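Local coordinates for PrgB (Enterococcus faecalis, PDB 6EVU), which promotes cell aggregation, biofilm formation and conjugation by binding and compacting DNA, and is seen here as its adhesin domain alone, at residues Leu117-Ser120 with Lys125-Lys128; Tyr133-Ser138 with Gly143-Val148; Phe193-Ser198 with Ala219-Lys224; Asp244-Thr249 with Leu254-Trp259. All coordinates share one frame; numbering follows the deposited sequence.

Interaction 1 of 4, residues Leu117-Ser120 with Lys125-Lys128; sequences LNAS and KITK
Lys125 lies across the side chain of Asn118 at about a right angle, and its whole length can be followed along that crossing. CB stays at the margin, 4.2 Å from Ala119 O. CG is equally far from Ala119 O and Asn118 OD1, and from CD on the chain belongs to Asn118: CD sits 3.3 Å from Asn118 OD1, CE stays close to the same oxygen, and NZ ends 3.3 Å from OD1 in a weak hydrogen bond. With CG anti to the backbone N (chi1 179°) and an extended chain beyond it, the lysine reaches back beside residues 117 and 118. The backbones underneath form the turn end of an antiparallel beta hairpin, in which strand 119-121 returns as strand 124-137. Ala119 and Ile126 are its hydrogen-bonded pair: Ile126 N gives a nearly straight bond to Ala119 O (2.8 Å), and Ala119 N answers to Ile126 O at 2.9 Å. Ser120 and Lys125 follow as a non-hydrogen-bonded pair. On the face that Ala119 and Ile126 share, their CB atoms meet at 3.7 Å, and Ile126 CD1 carries on to the carbonyl carbon of Ser120; Val36 and Phe32 also touch Ala119 there. At the other end Leu117 N bonds to Thr127 O at 2.9 Å, while the leucine leans over the opposite backbone, CB and CG near Thr127 O and Leu117 CD1 3.7 Å from Lys128 C. Thr127 and Lys128 both face Phe178 on strand 169-179, a classic beta bulge, and Lys128 also makes a cation-pi contact with that ring.

Interaction 2 of 4, residues Tyr133-Ser138 with Gly143-Val148; sequences YELQSS and GTLNAV
Ser138 and Thr144 supply the one hydrogen bond between these two segments, and it is not a backbone pair: Ser138 OG donates to Thr144 O over 2.7 Å, from above the carbonyl plane. The hydroxyl gets there because OG stands anti to the backbone N (chi1 159°), which turns it to the opposite chain. Ser140 OG, from the connecting loop, bonds to both Ser138 OG and Thr144 O, so the serine and the carbonyl are tied together twice.

The rest is van der Waals packing by two leucines. Leu135 sends CD1 against the backbone of 143-145, 3.4 Å from Gly143 O and 3.5 Å from Leu145 N. Leu145 answers with its own branches: CG packs 3.8 Å from Leu135 CD1, its CD1 comes close to Leu135 CG and Ser137 O, and CD2 rests 3.8 Å from Ser138 CB. Leu145 thus fits between the leucine and the serine of 133-138, with Ile159 and Thr171 also against it. Gly143, at a positive phi that suits glycine, lies just before strand 145-150.

The chain here leaves strand 124-137 of one antiparallel sheet and enters strand 145-150 of another, so the contact joins two sheets, consistent with the beta-sandwich core described for variable domains of the antigen I/II family. Leu135 and Leu145 make the buried apolar contact between the two segments, while the hydroxyls of Ser138 and Ser140 satisfy the Thr144 carbonyl, with a weak further bond from Thr161.

Interaction 3 of 4, residues Phe193-Ser198 with Ala219-Lys224; sequences FAYALS and ANNAFK
Tyr195 and Asn221 make the close half of this contact: Tyr195 OH donates to Asn221 OD1 over 2.8 Å, in the plane of the amide carbonyl and on a lone pair. The oxygen sits at the edge of the tyrosine ring, near its plane, and the two side chains cross at about a right angle, with ring and amide planes 59° apart. Tyr195 is turned to it by its first torsion (chi1 48°), which sets the ring between the backbone N and the carbonyl carbon. Asn221 is held at its other end too: ND2 bonds to Ala219 O at 2.9 Å, with the acceptor in the amide plane. Arg279 O takes a further bond from ND2, and Ser281 N gives one to OD1.

The second half is looser. Leu197 CD1 meets Phe223 CD2 at 3.7 Å and CE2 at 4.1 Å, an oblique touch of one methyl on a partly exposed ring that also stacks on Phe239; Val214 packs against both side chains.

No backbone bond joins the two segments. They are the outer strands, 193-197 and 221-225, of a three-stranded antiparallel sheet, and strand 272-276 runs between them, so the side chains meet across the central strand. Donors at OD1 and acceptors at ND2 fix which way round the amide lies, and the tyrosine hydroxyl, on a buried ring, has its proton spent on a firmly oriented oxygen.

Interaction 4 of 4, residues Asp244-Thr249 with Leu254-Trp259; sequences DIDYGT and LKNSDW
Trp259 and Ile245 meet twice, once through a polar edge and once through apolar carbon. Of the hydrogen bonds, the one from Trp259 NE1 to Ile245 O is short and straight (2.8 Å, 170° at the hydrogen), with the oxygen in the ring plane. Asn256 grips Asp246 by two atoms: its backbone N donates to Asp246 O at 2.8 Å, and ND2 reaches Asp246 OD1 at 2.9 Å, coming from above the carboxylate plane although the carboxylate oxygen lies in the plane of the amide. The two side chains run side by side with their flat groups 66° apart. Asp246 OD2 is taken by Asn201, and Asn256 ND2 has a second acceptor in Asp260. Gly248 N adds a weak bond to Leu254 O.

The apolar contacts are fewer. Ile245 CD1 presses on Trp259 CZ2 at 3.4 Å, the side chains crossing at about a right angle, and Leu254 CD1 comes 4.3 Å from Ile245 CG2. Lys255 CG passes along the backbone at Tyr247.

Charged groups shape each segment internally. Asp244 OD1 receives Asp246 N and Tyr247 N, an Asx turn and Asx motif, while OD2 takes Thr249 N and OG1 from opposite faces of its plane. Asp258 OD2 accepts from Lys255 N at 2.8 Å.

Both segments belong to the long loop between strands 239-240 and 272-276; Leu254 rests on Phe269 and Trp259 touches Asn266, both further along the same connection, while Ile245 bonds by its backbone to Ser202, in the loop between strands 193-197 and 211-215.

How the interactions relate
The four contacts follow one another along the chain without interleaving, and none touches another. Interactions 1 and 2 share the long strand 124-137, lying toward its two ends with centres 28 Å apart; the first stays within one large antiparallel sheet, whereas the second passes from it to the six-stranded sheet. Interaction 3 spans the small three-stranded sheet, about 20 Å between centres from interaction 1 and 21 Å from interaction 2. Interaction 4, in a loop leading to strand 272-276, is on the opposite side of the chain's centre from interaction 1, 37 Å between centres. So one adhesin domain is tied within its large sheet, between sheets, across its small sheet and inside a peripheral loop.

Interaction 1 of 4, residues Leu117-Ser120 with Lys125-Lys128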
# COMPACT_ATOMS: atom_id res chain seq x y z
N LEU A 117 -7.25 0.14 -19.68
CA LEU A 117 -5.95 -0.44 -19.38
C LEU A 117 -5.43 -1.32 -20.52
O LEU A 117 -6.19 -1.83 -21.35
CB LEU A 117 -6.04 -1.33 -18.14
CG LEU A 117 -6.62 -0.68 -16.90
CD1 LEU A 117 -6.77 -1.73 -15.76
CD2 LEU A 117 -5.77 0.48 -16.49
N ASN A 118 -4.13 -1.57 -20.49
CA ASN A 118 -3.55 -2.56 -21.39
C ASN A 118 -2.62 -3.49 -20.61
O ASN A 118 -1.44 -3.66 -20.90
CB ASN A 118 -2.85 -1.86 -22.56
CG ASN A 118 -2.32 -2.83 -23.57
OD1 ASN A 118 -3.00 -3.80 -23.90
ND2 ASN A 118 -1.15 -2.56 -24.12
N ALA A 119 -3.18 -4.07 -19.56
CA ALA A 119 -2.51 -5.04 -18.72
C ALA A 119 -2.68 -6.42 -19.34
O ALA A 119 -3.31 -6.58 -20.40
CB ALA A 119 -3.05 -4.96 -17.30
N SER A 120 -2.07 -7.43 -18.73
CA SER A 120 -2.17 -8.77 -19.31
C SER A 120 -1.88 -9.84 -18.28
O SER A 120 -1.26 -9.60 -17.25
CB SER A 120 -1.22 -8.99 -20.48
OG SER A 120 0.13 -8.69 -20.15
N LYS A 125 -5.49 -9.97 -22.44
CA LYS A 125 -5.50 -8.54 -22.18
C LYS A 125 -6.45 -8.19 -21.06
O LYS A 125 -7.61 -8.61 -21.07
CB LYS A 125 -5.89 -7.80 -23.46
CG LYS A 125 -5.95 -6.27 -23.26
CD LYS A 125 -5.61 -5.60 -24.62
CE LYS A 125 -6.25 -4.22 -24.77
NZ LYS A 125 -5.64 -3.40 -25.86
N ILE A 126 -5.96 -7.40 -20.09
CA ILE A 126 -6.75 -6.88 -18.99
C ILE A 126 -6.99 -5.40 -19.28
O ILE A 126 -6.05 -4.60 -19.30
CB ILE A 126 -6.04 -7.07 -17.65
CG1 ILE A 126 -6.02 -8.56 -17.33
CG2 ILE A 126 -6.71 -6.18 -16.51
CD1 ILE A 126 -5.04 -8.96 -16.29
N THR A 127 -8.25 -5.05 -19.49
CA THR A 127 -8.59 -3.69 -19.90
C THR A 127 -9.24 -2.88 -18.79
O THR A 127 -9.36 -1.65 -18.94
CB THR A 127 -9.57 -3.73 -21.08
OG1 THR A 127 -10.72 -4.48 -20.70
CG2 THR A 127 -8.98 -4.44 -22.26
N LYS A 128 -9.67 -3.52 -17.71
CA LYS A 128 -10.40 -2.83 -16.64
C LYS A 128 -10.01 -3.51 -15.33
O LYS A 128 -9.67 -4.70 -15.32
CB LYS A 128 -11.92 -2.97 -16.90
CG LYS A 128 -12.88 -2.66 -15.73
CD LYS A 128 -14.35 -2.68 -16.17
CE LYS A 128 -15.27 -3.48 -15.23
NZ LYS A 128 -16.72 -3.17 -15.48

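Interaction 2 of 4, residues Tyr133-Ser138 with Gly143-Val148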
# COMPACT_ATOMS: atom_id res chain seq x y z
N TYR A 133 -11.32 -0.81 -1.58
CA TYR A 133 -10.66 -0.37 -0.34
C TYR A 133 -11.65 -0.41 0.80
O TYR A 133 -12.75 0.10 0.68
CB TYR A 133 -10.20 1.07 -0.51
CG TYR A 133 -9.17 1.23 -1.59
CD1 TYR A 133 -9.53 1.48 -2.93
CD2 TYR A 133 -7.80 1.20 -1.24
CE1 TYR A 133 -8.51 1.68 -3.91
CE2 TYR A 133 -6.83 1.37 -2.23
CZ TYR A 133 -7.21 1.61 -3.52
OH TYR A 133 -6.32 1.80 -4.54
N GLU A 134 -11.23 -1.01 1.93
CA GLU A 134 -12.08 -1.04 3.09
C GLU A 134 -11.25 -0.68 4.30
O GLU A 134 -10.28 -1.38 4.61
CB GLU A 134 -12.75 -2.41 3.26
CG GLU A 134 -13.78 -2.33 4.34
CD GLU A 134 -14.68 -3.54 4.43
OE1 GLU A 134 -14.70 -4.43 3.50
OE2 GLU A 134 -15.42 -3.61 5.46
N LEU A 135 -11.66 0.37 5.00
CA LEU A 135 -11.05 0.70 6.29
C LEU A 135 -11.09 -0.50 7.23
O LEU A 135 -12.14 -1.15 7.42
CB LEU A 135 -11.74 1.92 6.92
CG LEU A 135 -11.21 2.48 8.26
CD1 LEU A 135 -11.62 3.96 8.32
CD2 LEU A 135 -11.83 1.75 9.54
N GLN A 136 -9.94 -0.74 7.89
CA GLN A 136 -9.84 -1.69 8.99
C GLN A 136 -9.38 -1.09 10.32
O GLN A 136 -9.84 -1.56 11.38
CB GLN A 136 -8.89 -2.82 8.58
CG GLN A 136 -9.55 -3.64 7.46
CD GLN A 136 -8.75 -4.87 7.16
OE1 GLN A 136 -7.58 -4.76 6.88
NE2 GLN A 136 -9.39 -6.04 7.23
N SER A 137 -8.52 -0.07 10.31
CA SER A 137 -8.09 0.56 11.55
C SER A 137 -7.80 2.04 11.25
O SER A 137 -7.29 2.38 10.18
CB SER A 137 -6.83 -0.12 12.14
OG SER A 137 -6.49 0.39 13.43
N SER A 138 -8.15 2.89 12.22
CA SER A 138 -7.87 4.32 12.08
C SER A 138 -7.59 4.91 13.44
O SER A 138 -8.35 4.65 14.38
CB SER A 138 -9.03 5.10 11.44
OG SER A 138 -8.96 6.51 11.74
N GLY A 143 -12.51 7.84 13.71
CA GLY A 143 -12.32 6.48 13.20
C GLY A 143 -12.46 6.34 11.70
O GLY A 143 -12.78 5.23 11.22
N THR A 144 -12.15 7.39 10.94
CA THR A 144 -12.23 7.36 9.49
C THR A 144 -10.84 7.48 8.91
O THR A 144 -9.87 7.82 9.60
CB THR A 144 -13.09 8.52 8.94
OG1 THR A 144 -12.54 9.76 9.37
CG2 THR A 144 -14.54 8.40 9.49
N LEU A 145 -10.74 7.24 7.61
CA LEU A 145 -9.50 7.53 6.88
C LEU A 145 -9.84 8.38 5.68
O LEU A 145 -10.96 8.32 5.14
CB LEU A 145 -8.77 6.25 6.38
CG LEU A 145 -8.22 5.37 7.48
CD1 LEU A 145 -7.90 4.02 6.83
CD2 LEU A 145 -7.11 5.92 8.31
N ASN A 146 -8.86 9.19 5.23
CA ASN A 146 -9.01 9.93 4.00
C ASN A 146 -8.20 9.21 2.92
O ASN A 146 -7.12 8.69 3.19
CB ASN A 146 -8.50 11.35 4.16
CG ASN A 146 -9.01 12.02 5.43
OD1 ASN A 146 -10.19 11.91 5.75
ND2 ASN A 146 -8.11 12.71 6.16
N ALA A 147 -8.70 9.28 1.69
CA ALA A 147 -8.02 8.63 0.58
C ALA A 147 -8.00 9.59 -0.58
O ALA A 147 -8.98 10.31 -0.84
CB ALA A 147 -8.71 7.34 0.17
N VAL A 148 -6.90 9.56 -1.33
CA VAL A 148 -6.89 10.16 -2.64
C VAL A 148 -6.52 9.03 -3.58
O VAL A 148 -5.44 8.44 -3.45
CB VAL A 148 -5.93 11.34 -2.76
CG1 VAL A 148 -6.02 11.91 -4.15
CG2 VAL A 148 -6.32 12.49 -1.77

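Interaction 3 of 4, residues Phe193-Ser198 with Ala219-Lys224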
# COMPACT_ATOMS: atom_id res chain seq x y z
N PHE A 193 -0.47 -15.19 -9.57
CA PHE A 193 -0.20 -13.75 -9.63
C PHE A 193 0.93 -13.41 -8.68
O PHE A 193 0.98 -13.93 -7.55
CB PHE A 193 -1.42 -12.95 -9.18
CG PHE A 193 -2.55 -12.94 -10.13
CD1 PHE A 193 -2.41 -13.30 -11.46
CD2 PHE A 193 -3.81 -12.55 -9.68
CE1 PHE A 193 -3.52 -13.24 -12.33
CE2 PHE A 193 -4.89 -12.49 -10.55
CZ PHE A 193 -4.78 -12.83 -11.83
N ALA A 194 1.80 -12.52 -9.11
CA ALA A 194 2.82 -11.98 -8.22
C ALA A 194 2.73 -10.45 -8.23
O ALA A 194 2.66 -9.82 -9.29
CB ALA A 194 4.23 -12.46 -8.62
N TYR A 195 2.78 -9.87 -7.04
CA TYR A 195 2.69 -8.42 -6.93
C TYR A 195 3.69 -7.93 -5.91
O TYR A 195 4.13 -8.68 -5.03
CB TYR A 195 1.29 -7.96 -6.52
CG TYR A 195 0.62 -8.66 -5.34
CD1 TYR A 195 -0.04 -9.89 -5.49
CD2 TYR A 195 0.62 -8.06 -4.09
CE1 TYR A 195 -0.68 -10.50 -4.34
CE2 TYR A 195 -0.02 -8.62 -2.99
CZ TYR A 195 -0.66 -9.83 -3.12
OH TYR A 195 -1.29 -10.36 -2.04
N ALA A 196 4.11 -6.68 -6.08
CA ALA A 196 5.14 -6.10 -5.24
C ALA A 196 4.54 -5.54 -3.96
O ALA A 196 3.42 -5.00 -3.94
CB ALA A 196 5.84 -4.97 -5.98
N LEU A 197 5.30 -5.61 -2.88
CA LEU A 197 4.96 -4.92 -1.65
C LEU A 197 6.25 -4.14 -1.41
O LEU A 197 7.26 -4.72 -1.01
CB LEU A 197 4.63 -5.87 -0.50
CG LEU A 197 3.52 -6.83 -0.96
CD1 LEU A 197 3.51 -8.07 -0.14
CD2 LEU A 197 2.22 -6.09 -0.94
N SER A 198 6.22 -2.85 -1.74
CA SER A 198 7.43 -2.05 -1.81
C SER A 198 7.36 -0.86 -0.87
O SER A 198 6.32 -0.56 -0.27
CB SER A 198 7.68 -1.56 -3.24
OG SER A 198 8.02 -2.68 -4.04
N ALA A 219 -7.49 -15.05 1.46
CA ALA A 219 -7.51 -16.45 1.02
C ALA A 219 -6.67 -16.58 -0.24
O ALA A 219 -6.67 -15.67 -1.06
CB ALA A 219 -8.95 -16.90 0.74
N ASN A 220 -5.92 -17.68 -0.37
CA ASN A 220 -5.11 -17.92 -1.58
C ASN A 220 -4.01 -16.87 -1.82
O ASN A 220 -3.38 -16.89 -2.90
CB ASN A 220 -5.99 -17.99 -2.84
CG ASN A 220 -7.27 -18.78 -2.61
OD1 ASN A 220 -7.24 -19.91 -2.17
ND2 ASN A 220 -8.41 -18.14 -2.85
N ASN A 221 -3.74 -15.98 -0.86
CA ASN A 221 -2.62 -15.03 -0.96
C ASN A 221 -1.54 -15.35 0.09
O ASN A 221 -1.83 -15.82 1.18
CB ASN A 221 -3.05 -13.57 -0.74
CG ASN A 221 -3.88 -12.98 -1.90
OD1 ASN A 221 -3.43 -12.03 -2.57
ND2 ASN A 221 -5.07 -13.51 -2.13
N ALA A 222 -0.29 -15.04 -0.23
CA ALA A 222 0.76 -15.20 0.77
C ALA A 222 1.88 -14.18 0.56
O ALA A 222 2.21 -13.82 -0.58
CB ALA A 222 1.34 -16.61 0.78
N PHE A 223 2.47 -13.75 1.68
CA PHE A 223 3.67 -12.92 1.66
C PHE A 223 4.92 -13.80 1.53
O PHE A 223 5.02 -14.87 2.13
CB PHE A 223 3.74 -12.08 2.93
CG PHE A 223 5.00 -11.23 3.04
CD1 PHE A 223 6.22 -11.80 3.46
CD2 PHE A 223 4.97 -9.88 2.78
CE1 PHE A 223 7.35 -11.01 3.59
CE2 PHE A 223 6.10 -9.10 2.90
CZ PHE A 223 7.31 -9.67 3.30
N LYS A 224 5.89 -13.33 0.75
CA LYS A 224 7.16 -14.02 0.58
C LYS A 224 8.32 -13.06 0.81
O LYS A 224 8.31 -11.95 0.28
CB LYS A 224 7.24 -14.63 -0.83
CG LYS A 224 6.34 -15.84 -1.04
CD LYS A 224 6.82 -17.02 -0.18
CE LYS A 224 6.31 -18.35 -0.66
NZ LYS A 224 6.97 -19.45 0.10

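Interaction 4 of 4, residues Asp244-Thr249 with Leu254-Trp259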
# COMPACT_ATOMS: atom_id res chain seq x y z
N ASP A 244 14.85 1.08 12.63
CA ASP A 244 14.91 2.32 11.87
C ASP A 244 15.83 2.15 10.67
O ASP A 244 17.04 1.97 10.84
CB ASP A 244 15.36 3.45 12.79
CG ASP A 244 15.73 4.74 12.07
OD1 ASP A 244 15.01 5.19 11.13
OD2 ASP A 244 16.71 5.37 12.50
N ILE A 245 15.25 2.15 9.47
CA ILE A 245 16.00 2.32 8.23
C ILE A 245 15.73 3.69 7.61
O ILE A 245 16.03 3.91 6.44
CB ILE A 245 15.71 1.20 7.23
CG1 ILE A 245 14.18 1.18 6.93
CG2 ILE A 245 16.18 -0.14 7.77
CD1 ILE A 245 13.80 -0.02 6.12
N ASP A 246 15.20 4.63 8.39
CA ASP A 246 14.81 5.93 7.86
C ASP A 246 15.69 7.08 8.32
O ASP A 246 16.04 7.94 7.49
CB ASP A 246 13.35 6.24 8.23
CG ASP A 246 12.36 5.55 7.30
OD1 ASP A 246 12.79 4.94 6.28
OD2 ASP A 246 11.15 5.65 7.60
N TYR A 247 16.09 7.13 9.59
CA TYR A 247 16.85 8.26 10.11
C TYR A 247 18.24 7.87 10.62
O TYR A 247 18.89 8.70 11.28
CB TYR A 247 16.06 8.96 11.23
CG TYR A 247 14.78 9.58 10.77
CD1 TYR A 247 14.77 10.83 10.16
CD2 TYR A 247 13.57 8.92 10.94
CE1 TYR A 247 13.57 11.40 9.72
CE2 TYR A 247 12.39 9.48 10.51
CZ TYR A 247 12.40 10.71 9.90
OH TYR A 247 11.19 11.23 9.45
N GLY A 248 18.71 6.65 10.36
CA GLY A 248 20.10 6.27 10.66
C GLY A 248 20.44 5.88 12.09
O GLY A 248 21.64 5.68 12.39
N THR A 249 19.46 5.77 12.98
CA THR A 249 19.69 5.41 14.38
C THR A 249 19.66 3.90 14.62
O THR A 249 19.96 3.46 15.73
CB THR A 249 18.67 6.08 15.30
OG1 THR A 249 17.50 5.24 15.39
CG2 THR A 249 18.25 7.42 14.73
N LEU A 254 21.11 2.85 8.41
CA LEU A 254 20.58 3.27 7.11
C LEU A 254 19.65 4.46 7.26
O LEU A 254 18.99 4.65 8.29
CB LEU A 254 19.81 2.13 6.44
CG LEU A 254 20.57 1.14 5.57
CD1 LEU A 254 19.64 0.01 5.27
CD2 LEU A 254 21.07 1.81 4.30
N LYS A 255 19.61 5.28 6.21
CA LYS A 255 18.70 6.42 6.09
C LYS A 255 17.77 6.23 4.89
O LYS A 255 18.07 5.50 3.95
CB LYS A 255 19.45 7.74 5.98
CG LYS A 255 19.65 8.45 7.31
CD LYS A 255 21.07 8.86 7.52
CE LYS A 255 21.38 10.11 6.73
NZ LYS A 255 22.86 10.29 6.56
N ASN A 256 16.60 6.89 4.95
CA ASN A 256 15.63 6.72 3.89
C ASN A 256 16.22 6.98 2.52
O ASN A 256 15.91 6.26 1.56
CB ASN A 256 14.43 7.64 4.12
CG ASN A 256 13.23 7.25 3.28
OD1 ASN A 256 13.05 7.73 2.16
ND2 ASN A 256 12.48 6.30 3.77
N SER A 257 17.05 8.03 2.39
CA SER A 257 17.66 8.33 1.11
C SER A 257 18.61 7.22 0.63
O SER A 257 18.94 7.19 -0.55
CB SER A 257 18.39 9.68 1.17
OG SER A 257 19.43 9.70 2.15
N ASP A 258 19.01 6.28 1.50
CA ASP A 258 19.91 5.21 1.08
C ASP A 258 19.23 4.09 0.32
O ASP A 258 19.95 3.22 -0.20
CB ASP A 258 20.63 4.57 2.28
CG ASP A 258 21.59 5.48 2.96
OD1 ASP A 258 22.38 6.17 2.27
OD2 ASP A 258 21.60 5.45 4.20
N TRP A 259 17.89 4.04 0.27
CA TRP A 259 17.21 2.90 -0.36
C TRP A 259 15.81 3.24 -0.88
O TRP A 259 15.38 2.69 -1.89
CB TRP A 259 17.13 1.74 0.65
CG TRP A 259 16.31 2.09 1.84
CD1 TRP A 259 16.72 2.71 2.98
CD2 TRP A 259 14.91 1.87 1.98
NE1 TRP A 259 15.65 2.89 3.84
CE2 TRP A 259 14.53 2.38 3.24
CE3 TRP A 259 13.95 1.28 1.17
CZ2 TRP A 259 13.21 2.33 3.70
CZ3 TRP A 259 12.61 1.25 1.63
CH2 TRP A 259 12.26 1.76 2.88